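AbyA5 (Verrucosispora maris, PDB 4YWF) probably acts as an esterase-like lyase of the alpha/beta-hydrolase superfamily, eliminating acetate during spirotetronate biosynthesis. Local coordinates at residues 145-150 / 212-217; 153-158 / 174-179. The protein carries 4 engineered substitutions. All coordinates share one frame; numbering follows the deposited sequence.

Contact 1 of 2, residues 145-150 / 212-217. Engineered in segment 212-217: Met214 (natural residue Leu).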
ATOM      1  N   LEU A 145      -0.967   3.630 -13.794  1.00 21.69           N
ATOM      2  CA  LEU A 145      -0.596   3.953 -12.420  1.00 23.85           C
ATOM      3  C   LEU A 145      -0.901   2.776 -11.514  1.00 24.04           C
ATOM      4  O   LEU A 145      -2.075   2.408 -11.305  1.00 21.78           O
ATOM      5  CB  LEU A 145      -1.225   5.233 -11.919  1.00 24.34           C
ATOM      6  CG  LEU A 145      -0.896   5.657 -10.491  1.00 26.07           C
ATOM      7  CD1 LEU A 145       0.551   5.997 -10.203  1.00 26.73           C
ATOM      8  CD2 LEU A 145      -1.708   6.902 -10.262  1.00 31.37           C
ATOM      9  N   LEU A 146       0.171   2.116 -11.056  1.00 21.34           N
ATOM     10  CA  LEU A 146      -0.012   1.036 -10.142  1.00 25.01           C
ATOM     11  C   LEU A 146       0.021   1.547  -8.673  1.00 24.09           C
ATOM     12  O   LEU A 146       0.968   2.186  -8.264  1.00 23.21           O
ATOM     13  CB  LEU A 146       1.043  -0.036 -10.361  1.00 25.81           C
ATOM     14  CG  LEU A 146       1.058  -0.851 -11.645  1.00 25.23           C
ATOM     15  CD1 LEU A 146       2.118  -1.886 -11.557  1.00 24.92           C
ATOM     16  CD2 LEU A 146      -0.252  -1.557 -11.983  1.00 27.18           C
HETATM   17  N   MSE A 147      -0.985   1.224  -7.875  1.00 23.38           N
HETATM   18  CA  MSE A 147      -1.034   1.717  -6.491  1.00 23.39           C
HETATM   19  C   MSE A 147      -1.146   0.639  -5.515  1.00 23.61           C
HETATM   20  O   MSE A 147      -2.087  -0.188  -5.611  1.00 23.67           O
HETATM   21  CB  MSE A 147      -2.204   2.649  -6.333  1.00 25.67           C
HETATM   22  CG  MSE A 147      -2.118   3.343  -4.971  1.00 33.73           C
HETATM   23 SE   MSE A 147      -3.048   5.083  -5.011  1.00 43.28          SE
HETATM   24  CE  MSE A 147      -2.608   5.800  -3.211  1.00 45.52           C
ATOM     25  N   THR A 148      -0.264   0.679  -4.516  1.00 24.60           N
ATOM     26  CA  THR A 148      -0.280  -0.228  -3.381  1.00 27.01           C
ATOM     27  C   THR A 148       0.142   0.449  -2.079  1.00 26.98           C
ATOM     28  O   THR A 148       0.910   1.380  -2.066  1.00 27.24           O
ATOM     29  CB  THR A 148       0.707  -1.417  -3.583  1.00 28.51           C
ATOM     30  OG1 THR A 148       2.047  -0.925  -3.784  1.00 31.49           O
ATOM     31  CG2 THR A 148       0.313  -2.261  -4.767  1.00 29.54           C
ATOM     32  N   GLY A 149      -0.403  -0.027  -0.974  1.00 25.80           N
ATOM     33  CA  GLY A 149      -0.021   0.416   0.339  1.00 29.80           C
ATOM     34  C   GLY A 149       0.957  -0.572   1.005  1.00 28.86           C
ATOM     35  O   GLY A 149       1.538  -1.438   0.358  1.00 29.20           O
ATOM     36  N   GLY A 150       1.157  -0.352   2.300  1.00 27.25           N
ATOM     37  CA  GLY A 150       1.971  -1.162   3.146  1.00 26.01           C
ATOM     38  C   GLY A 150       1.233  -2.333   3.750  1.00 28.65           C
ATOM     39  O   GLY A 150       0.242  -2.828   3.194  1.00 27.65           O
ATOM     40  N   TYR A 212       3.880   3.498 -13.702  1.00 23.48           N
ATOM     41  CA  TYR A 212       4.368   4.276 -12.529  1.00 23.51           C
ATOM     42  C   TYR A 212       3.789   3.633 -11.289  1.00 22.72           C
ATOM     43  O   TYR A 212       2.585   3.466 -11.264  1.00 21.23           O
ATOM     44  CB  TYR A 212       3.958   5.719 -12.702  1.00 23.59           C
ATOM     45  CG  TYR A 212       4.470   6.235 -14.052  1.00 25.59           C
ATOM     46  CD1 TYR A 212       5.766   6.782 -14.165  1.00 25.68           C
ATOM     47  CD2 TYR A 212       3.682   6.123 -15.235  1.00 25.26           C
ATOM     48  CE1 TYR A 212       6.245   7.233 -15.379  1.00 27.30           C
ATOM     49  CE2 TYR A 212       4.158   6.563 -16.451  1.00 26.20           C
ATOM     50  CZ  TYR A 212       5.441   7.110 -16.528  1.00 29.35           C
ATOM     51  OH  TYR A 212       5.914   7.559 -17.744  1.00 30.63           O
ATOM     52  N   ALA A 213       4.646   3.145 -10.359  1.00 19.98           N
ATOM     53  CA  ALA A 213       4.212   2.571  -9.078  1.00 20.62           C
ATOM     54  C   ALA A 213       4.149   3.623  -7.972  1.00 24.15           C
ATOM     55  O   ALA A 213       5.182   4.174  -7.499  1.00 23.97           O
ATOM     56  CB  ALA A 213       5.139   1.453  -8.626  1.00 24.12           C
HETATM   57  N   MSE A 214       2.912   3.935  -7.570  1.00 21.87           N
HETATM   58  CA  MSE A 214       2.643   4.578  -6.320  1.00 23.53           C
HETATM   59  C   MSE A 214       2.588   3.528  -5.258  1.00 23.69           C
HETATM   60  O   MSE A 214       1.510   3.047  -4.872  1.00 20.39           O
HETATM   61  CB  MSE A 214       1.310   5.302  -6.418  1.00 24.93           C
HETATM   62  CG  MSE A 214       0.980   5.935  -5.100  1.00 29.72           C
HETATM   63 SE   MSE A 214       1.774   7.744  -4.929  1.00 38.08          SE
HETATM   64  CE  MSE A 214       0.546   8.653  -6.220  1.00 30.58           C
ATOM     65  N   ALA A 215       3.767   3.165  -4.775  1.00 23.52           N
ATOM     66  CA  ALA A 215       3.913   1.974  -3.884  1.00 24.83           C
ATOM     67  C   ALA A 215       4.386   2.453  -2.520  1.00 24.17           C
ATOM     68  O   ALA A 215       5.579   2.674  -2.290  1.00 24.14           O
ATOM     69  CB  ALA A 215       4.894   1.009  -4.511  1.00 23.41           C
ATOM     70  N   LEU A 216       3.417   2.689  -1.644  1.00 22.84           N
ATOM     71  CA  LEU A 216       3.645   3.253  -0.294  1.00 23.91           C
ATOM     72  C   LEU A 216       4.195   2.228   0.743  1.00 23.32           C
ATOM     73  O   LEU A 216       3.946   1.040   0.644  1.00 24.42           O
ATOM     74  CB  LEU A 216       2.335   3.835   0.258  1.00 27.08           C
ATOM     75  CG  LEU A 216       1.690   5.007  -0.482  1.00 31.13           C
ATOM     76  CD1 LEU A 216       1.272   4.624  -1.864  1.00 33.14           C
ATOM     77  CD2 LEU A 216       0.419   5.470   0.244  1.00 36.24           C
ATOM     78  N   SER A 217       4.961   2.705   1.709  1.00 24.12           N
ATOM     79  CA  SER A 217       5.484   1.871   2.746  1.00 25.84           C
ATOM     80  C   SER A 217       6.227   0.637   2.205  1.00 26.39           C
ATOM     81  O   SER A 217       6.982   0.720   1.207  1.00 26.41           O
ATOM     82  CB  SER A 217       4.262   1.548   3.635  1.00 30.56           C
ATOM     83  OG  SER A 217       4.575   0.818   4.783  1.00 31.62           O
TER

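Contact 2 of 2, residues 153-158 / 174-179. Engineered in segment 174-179: Met177 (natural residue Leu).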
ATOM      1  N   SER A 153      -2.509  -1.915   4.880  1.00 27.31           N
ATOM      2  CA  SER A 153      -3.390  -1.140   3.956  1.00 27.96           C
ATOM      3  C   SER A 153      -4.059  -2.045   2.909  1.00 25.23           C
ATOM      4  O   SER A 153      -3.396  -2.558   2.024  1.00 24.48           O
ATOM      5  CB  SER A 153      -2.595  -0.062   3.214  1.00 31.04           C
ATOM      6  OG  SER A 153      -2.062   0.927   4.116  1.00 39.67           O
ATOM      7  N   ILE A 154      -5.367  -2.212   3.006  1.00 25.69           N
ATOM      8  CA  ILE A 154      -6.134  -2.891   1.970  1.00 23.11           C
ATOM      9  C   ILE A 154      -6.506  -1.940   0.849  1.00 22.75           C
ATOM     10  O   ILE A 154      -6.497  -0.748   1.017  1.00 23.74           O
ATOM     11  CB  ILE A 154      -7.415  -3.584   2.508  1.00 23.44           C
ATOM     12  CG1 ILE A 154      -8.404  -2.543   3.044  1.00 25.17           C
ATOM     13  CG2 ILE A 154      -7.030  -4.704   3.449  1.00 24.29           C
ATOM     14  CD1 ILE A 154      -9.817  -3.094   3.201  1.00 26.86           C
ATOM     15  N   LYS A 155      -6.857  -2.508  -0.288  1.00 20.89           N
ATOM     16  CA  LYS A 155      -6.913  -1.766  -1.556  1.00 21.36           C
ATOM     17  C   LYS A 155      -8.167  -0.870  -1.605  1.00 21.99           C
ATOM     18  O   LYS A 155      -8.230   0.155  -2.329  1.00 22.17           O
ATOM     19  CB  LYS A 155      -6.912  -2.779  -2.730  1.00 21.77           C
ATOM     20  CG  LYS A 155      -8.028  -3.836  -2.686  1.00 23.68           C
ATOM     21  CD  LYS A 155      -7.894  -4.942  -3.756  1.00 26.56           C
ATOM     22  CE  LYS A 155      -9.099  -5.886  -3.734  1.00 27.35           C
ATOM     23  NZ  LYS A 155      -9.429  -6.468  -2.400  1.00 28.31           N
ATOM     24  N   GLU A 156      -9.147  -1.221  -0.785  1.00 22.25           N
ATOM     25  CA  GLU A 156     -10.337  -0.440  -0.650  1.00 23.82           C
ATOM     26  C   GLU A 156     -10.055   0.895   0.032  1.00 27.30           C
ATOM     27  O   GLU A 156     -10.867   1.804  -0.062  1.00 32.58           O
ATOM     28  CB  GLU A 156     -11.429  -1.234   0.109  1.00 23.71           C
ATOM     29  CG  GLU A 156     -12.061  -2.359  -0.765  1.00 23.75           C
ATOM     30  CD  GLU A 156     -11.229  -3.631  -0.783  1.00 23.88           C
ATOM     31  OE1 GLU A 156     -10.313  -3.807   0.098  1.00 27.00           O
ATOM     32  OE2 GLU A 156     -11.454  -4.448  -1.687  1.00 26.34           O
ATOM     33  N   GLN A 157      -8.879   1.059   0.633  1.00 27.34           N
ATOM     34  CA  GLN A 157      -8.520   2.344   1.227  1.00 29.72           C
ATOM     35  C   GLN A 157      -8.320   3.384   0.122  1.00 30.93           C
ATOM     36  O   GLN A 157      -8.636   4.566   0.284  1.00 31.72           O
ATOM     37  CB  GLN A 157      -7.191   2.190   2.003  1.00 37.79           C
ATOM     38  CG  GLN A 157      -7.073   3.058   3.248  1.00 45.01           C
ATOM     39  CD  GLN A 157      -5.625   3.240   3.703  1.00 50.48           C
ATOM     40  OE1 GLN A 157      -4.865   2.273   3.833  1.00 46.44           O
ATOM     41  NE2 GLN A 157      -5.240   4.486   3.951  1.00 54.96           N
ATOM     42  N   TRP A 158      -7.744   2.923  -0.991  1.00 28.29           N
ATOM     43  CA  TRP A 158      -7.407   3.774  -2.137  1.00 27.40           C
ATOM     44  C   TRP A 158      -8.366   3.732  -3.307  1.00 26.12           C
ATOM     45  O   TRP A 158      -8.379   4.662  -4.076  1.00 25.93           O
ATOM     46  CB  TRP A 158      -6.030   3.370  -2.695  1.00 30.91           C
ATOM     47  CG  TRP A 158      -5.020   3.066  -1.676  1.00 31.16           C
ATOM     48  CD1 TRP A 158      -4.475   1.849  -1.409  1.00 36.81           C
ATOM     49  CD2 TRP A 158      -4.468   3.976  -0.730  1.00 32.75           C
ATOM     50  NE1 TRP A 158      -3.582   1.957  -0.374  1.00 39.13           N
ATOM     51  CE2 TRP A 158      -3.576   3.252   0.073  1.00 37.29           C
ATOM     52  CE3 TRP A 158      -4.650   5.330  -0.480  1.00 36.24           C
ATOM     53  CZ2 TRP A 158      -2.837   3.847   1.095  1.00 37.92           C
ATOM     54  CZ3 TRP A 158      -3.890   5.932   0.513  1.00 37.63           C
ATOM     55  CH2 TRP A 158      -3.008   5.179   1.297  1.00 35.57           C
ATOM     56  N   VAL A 174      -5.374  -0.488  -8.428  1.00 22.68           N
ATOM     57  CA  VAL A 174      -5.097  -0.398  -7.002  1.00 24.02           C
ATOM     58  C   VAL A 174      -5.205  -1.847  -6.480  1.00 22.98           C
ATOM     59  O   VAL A 174      -6.212  -2.567  -6.703  1.00 23.02           O
ATOM     60  CB  VAL A 174      -6.110   0.497  -6.268  1.00 27.91           C
ATOM     61  CG1 VAL A 174      -5.954   0.338  -4.757  1.00 32.23           C
ATOM     62  CG2 VAL A 174      -5.926   1.980  -6.664  1.00 29.88           C
ATOM     63  N   THR A 175      -4.160  -2.295  -5.861  1.00 23.40           N
ATOM     64  CA  THR A 175      -4.203  -3.597  -5.212  1.00 25.49           C
ATOM     65  C   THR A 175      -3.593  -3.490  -3.805  1.00 23.32           C
ATOM     66  O   THR A 175      -3.518  -2.363  -3.230  1.00 22.20           O
ATOM     67  CB  THR A 175      -3.529  -4.630  -6.137  1.00 27.95           C
ATOM     68  OG1 THR A 175      -3.687  -5.968  -5.619  1.00 28.25           O
ATOM     69  CG2 THR A 175      -2.077  -4.258  -6.324  1.00 27.69           C
ATOM     70  N   GLU A 176      -3.121  -4.622  -3.275  1.00 21.85           N
ATOM     71  CA  GLU A 176      -2.687  -4.713  -1.885  1.00 21.72           C
ATOM     72  C   GLU A 176      -1.582  -5.777  -1.810  1.00 21.98           C
ATOM     73  O   GLU A 176      -1.416  -6.575  -2.731  1.00 20.41           O
ATOM     74  CB  GLU A 176      -3.868  -5.084  -0.948  1.00 22.32           C
ATOM     75  CG  GLU A 176      -4.634  -6.305  -1.486  1.00 24.56           C
ATOM     76  CD  GLU A 176      -6.094  -6.325  -1.049  1.00 25.40           C
ATOM     77  OE1 GLU A 176      -6.417  -5.505  -0.197  1.00 23.37           O
ATOM     78  OE2 GLU A 176      -6.888  -7.178  -1.549  1.00 24.91           O
HETATM   79  N   MSE A 177      -0.798  -5.751  -0.742  1.00 22.51           N
HETATM   80  CA  MSE A 177       0.370  -6.664  -0.612  1.00 24.23           C
HETATM   81  C   MSE A 177       0.014  -8.122  -0.426  1.00 24.77           C
HETATM   82  O   MSE A 177      -1.140  -8.411  -0.109  1.00 25.76           O
HETATM   83  CB  MSE A 177       1.247  -6.193   0.575  1.00 26.46           C
HETATM   84  CG  MSE A 177       2.058  -4.986   0.115  1.00 28.64           C
HETATM   85 SE   MSE A 177       3.327  -4.325   1.482  1.00 33.27          SE
HETATM   86  CE  MSE A 177       4.542  -5.908   1.477  1.00 32.16           C
ATOM     87  N   PRO A 178       0.991  -9.065  -0.611  1.00 26.58           N
ATOM     88  CA  PRO A 178       0.757 -10.486  -0.318  1.00 24.87           C
ATOM     89  C   PRO A 178       0.341 -10.635   1.101  1.00 27.75           C
ATOM     90  O   PRO A 178       1.006 -10.095   1.998  1.00 29.11           O
ATOM     91  CB  PRO A 178       2.145 -11.126  -0.552  1.00 27.90           C
ATOM     92  CG  PRO A 178       2.785 -10.260  -1.576  1.00 28.07           C
ATOM     93  CD  PRO A 178       2.306  -8.877  -1.292  1.00 27.48           C
ATOM     94  N   GLY A 179      -0.798 -11.292   1.314  1.00 27.73           N
ATOM     95  CA  GLY A 179      -1.276 -11.542   2.612  1.00 26.59           C
ATOM     96  C   GLY A 179      -2.228 -10.509   3.144  1.00 31.57           C
ATOM     97  O   GLY A 179      -2.813 -10.731   4.201  1.00 30.00           O
TER
HETATM   98  O   HOH W   1      -3.256  -1.324  -0.608  1.00 27.01           O
HETATM   99  O   HOH W   2      -1.125  -3.318   0.845  1.00 27.59           O
HETATM  100  O   HOH W   3      -9.032  -6.339   0.558  1.00 26.29           O

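Contact 1 of 2, residues 145-150 / 212-217
Leu145 to Thr148 and Tyr212 to Ala215 pair as adjacent parallel strands, their axes 4.5 Å apart and inclined by 16°, and the register continues through Gly149 beside Leu216 to Gly150 beside Ser217. Four backbone bonds join them: Leu146 and Thr148 each give their NH to one residue of 212-217 and take an NH two residues further on, the shortest being Met214 N to Leu146 O at 2.7 Å. On one face of the sheet, Leu145 holds CG anti to its own nitrogen (chi1 -180°), which brings CD1 within 3.4 Å of Tyr212 O and against Met214 CB. The selenomethionines Met147 and Met214, the latter an engineered replacement for leucine, lie side by side and point the same way, with Met147 CG 4.0 Å from Met214 CG. On the opposite face, Thr148 OG1 comes 3.4 Å from Ala215 CA, a place a methyl side chain leaves accessible, and this hydroxyl hydrogen-bonds to Ser219 OG. Beyond the strands, Ser217 CB packs 3.6 Å from Gly150 CA, where a side chain on Gly150 would run into the serine hydroxyl. The positive phi of Ser217 (53°), in the tight turn between strand 207-215 and helix 218-226, is consistent with the nucleophile elbow of alpha/beta hydrolases. Helix 337-351 covers Leu145, Tyr212 and Met214, helix 194-201 covers Leu146, and strands 171-174 and 233-239 flank the pair.

Contact 2 of 2, residues 153-158 / 174-179
Ser153 turns its carbonyl toward Glu176, with Ser153 O 3.9 Å from Glu176 CB, and water 1 probably links that oxygen to Thr175 O and water 2 to Met177 N. Ile154 follows, its CB 3.5 Å from Glu176 OE1, lying alongside the glutamate and pointing the same way. Lys155 grips both carboxylate oxygens: its backbone N donates to Glu176 OE1 at 3.0 Å, and its NZ forms a salt bridge with Glu176 OE2 at 2.8 Å, each donor well above the carboxylate plane. A chi1 of 56°, setting CG between N and the carbonyl carbon, lays the methylenes obliquely across the Glu176 carboxylate and brings NZ to OE2. NZ also meets Glu156 OE2 on its syn side at 2.9 Å, and Glu182 is a further salt-bridge partner. Trp158 rests CB 3.7 Å from Val174 CG1, an apolar join where a branched methyl suits the ring's edge. A methionine in place of Lys155 would probably leave Glu156, Glu176 and Glu182 without their shared cation, the first two less compensated. Glu156 OE1 and Glu176 OE1 lie 4.3 Å apart, and water 3 donates to both; the ammonium probably offsets much charge, while Trp132 NE1 and Glu182 N also hold carboxylate oxygens.

Overall arrangement
Contacts 1 and 2 adjoin in the middle of the fold, their centres about 9 Å apart. They meet where strand 143-148 runs beside strand 171-174: Met147 O probably accepts a hydrogen bond from Thr175 N at 3.0 Å, and Thr148 CG2 packs 3.5 Å from Thr175 CG2. On the other face of the sheet Met147 CE sits 3.4 Å from Trp158 CE3, joining the paired strands of contact 1 to the loop of contact 2. Contact 2 thus ties together the loops that follow these two strands. Where contact 1 ends, Ser217, in the strand-turn-helix position expected for the nucleophile of alpha/beta hydrolases, is probably that residue; Lys155 NZ of the charged network lies 17.3 Å from Ser217 OG.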